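4-hydroxy-tetrahydrodipicolinate synthase (PDB 2YXG) probably catalyses the condensation of pyruvate with aspartate-beta-semialdehyde to 4-hydroxy-tetrahydrodipicolinate, a step in lysine biosynthesis, through a Schiff-base intermediate. Local coordinates at residues Ala253-Met256 with Pro260-Glu263. Numbering follows the deposited sequence.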
loop_
_atom_site.group_PDB
_atom_site.type_symbol
_atom_site.label_atom_id
_atom_site.label_comp_id
_atom_site.label_asym_id
_atom_site.label_seq_id
_atom_site.Cartn_x
_atom_site.Cartn_y
_atom_site.Cartn_z
ATOM N N ALA A 253 -12.482 -23.595 13.665
ATOM C CA ALA A 253 -12.914 -24.683 12.843
ATOM C C ALA A 253 -12.649 -26.090 13.470
ATOM O O ALA A 253 -13.552 -26.922 13.486
ATOM C CB ALA A 253 -12.296 -24.573 11.475
ATOM N N LEU A 254 -11.427 -26.347 13.957
ATOM C CA LEU A 254 -11.123 -27.614 14.666
ATOM C C LEU A 254 -12.012 -27.818 15.882
ATOM O O LEU A 254 -12.457 -28.923 16.101
ATOM C CB LEU A 254 -9.648 -27.717 15.122
ATOM C CG LEU A 254 -8.750 -27.756 13.878
ATOM C CD1 LEU A 254 -7.284 -27.527 14.231
ATOM C CD2 LEU A 254 -8.966 -29.093 13.092
ATOM N N ASN A 255 -12.230 -26.780 16.681
ATOM C CA ASN A 255 -13.163 -26.918 17.809
ATOM C C ASN A 255 -14.597 -27.270 17.380
ATOM O O ASN A 255 -15.260 -28.116 18.005
ATOM C CB ASN A 255 -13.178 -25.662 18.688
ATOM C CG ASN A 255 -11.915 -25.524 19.506
ATOM O OD1 ASN A 255 -11.298 -24.461 19.528
ATOM N ND2 ASN A 255 -11.519 -26.603 20.186
ATOM N N MET A 256 -15.068 -26.611 16.317
ATOM C CA MET A 256 -16.401 -26.889 15.772
ATOM C C MET A 256 -16.535 -28.343 15.319
ATOM O O MET A 256 -17.628 -28.933 15.380
ATOM C CB MET A 256 -16.714 -25.971 14.595
ATOM C CG MET A 256 -17.121 -24.561 15.011
ATOM S SD MET A 256 -17.175 -23.514 13.525
ATOM C CE MET A 256 -17.691 -21.963 14.256
ATOM N N PRO A 260 -9.060 -31.810 18.639
ATOM C CA PRO A 260 -8.351 -31.027 19.659
ATOM C C PRO A 260 -7.874 -29.688 19.114
ATOM O O PRO A 260 -7.292 -29.645 18.035
ATOM C CB PRO A 260 -7.146 -31.920 20.035
ATOM C CG PRO A 260 -7.508 -33.299 19.558
ATOM C CD PRO A 260 -8.386 -33.097 18.351
ATOM N N ALA A 261 -8.167 -28.614 19.851
ATOM C CA ALA A 261 -7.675 -27.254 19.602
ATOM C C ALA A 261 -7.724 -26.431 20.907
ATOM O O ALA A 261 -6.711 -25.922 21.382
ATOM C CB ALA A 261 -8.490 -26.571 18.457
ATOM N N GLY A 262 -8.902 -26.335 21.510
ATOM C CA GLY A 262 -9.129 -25.437 22.633
ATOM C C GLY A 262 -8.978 -23.925 22.343
ATOM O O GLY A 262 -9.257 -23.434 21.230
ATOM N N GLU A 263 -8.548 -23.191 23.369
ATOM C CA GLU A 263 -8.618 -21.738 23.359
ATOM C C GLU A 263 -7.419 -21.133 22.632
ATOM O O GLU A 263 -6.363 -21.787 22.476
ATOM C CB GLU A 263 -8.620 -21.184 24.791
ATOM C CG GLU A 263 -9.584 -21.891 25.809
ATOM C CD GLU A 263 -11.088 -21.877 25.432
ATOM O OE1 GLU A 263 -11.580 -20.821 24.924
ATOM O OE2 GLU A 263 -11.772 -22.934 25.682
#
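N255, near the end of helix 248-256, reaches across to the methyl of A261 and the backbone of G262, where the chain turns back alongside the helix it has just left. Its CB is still 4.8 Å from the CB of A261. The first torsion (chi1 -72°) sets CG anti to the carbonyl carbon and swings the amide over to the loop, so that CG comes within 3.7 Å of the A261 methyl, CB. The amide atom modelled as ND2 lies closer to that CB, at 3.5 Å, and 2.9 Å from the N of G262, while OD1 as modelled lies 2.8 Å from the carbonyl O of the same glycine. Those positions set oxygen against oxygen and nitrogen against nitrogen; the amide is probably turned over in the model, and with its ends exchanged both approaches may be hydrogen bonds. Replacement of N255 by alanine would probably leave the N and O of G262 without the amide that faces them here, and open a gap beside the A261 methyl. G262 itself has a positive phi (64°), which favours glycine.

One residue earlier on the helix, L254 makes the contact apolar. Its CB packs 3.7 Å from the CB of A261, and both side chains also touch I10, which follows strand 4-7, as does F13, joined to A261 by backbone bonding. P260 O accepts a hydrogen bond from N26 ND2 of helix 20-32. The L254 side chain is about 7 Å from that of T44, a predicted pyruvate-binding residue of this TIM barrel. Chemically, a small apolar patch of methylene on methyl adjoins a primary amide facing the N and O of one glycine, which belong to successive peptide groups; if the amide is turned over, its two ends could serve both together and hold the chain against the helix end.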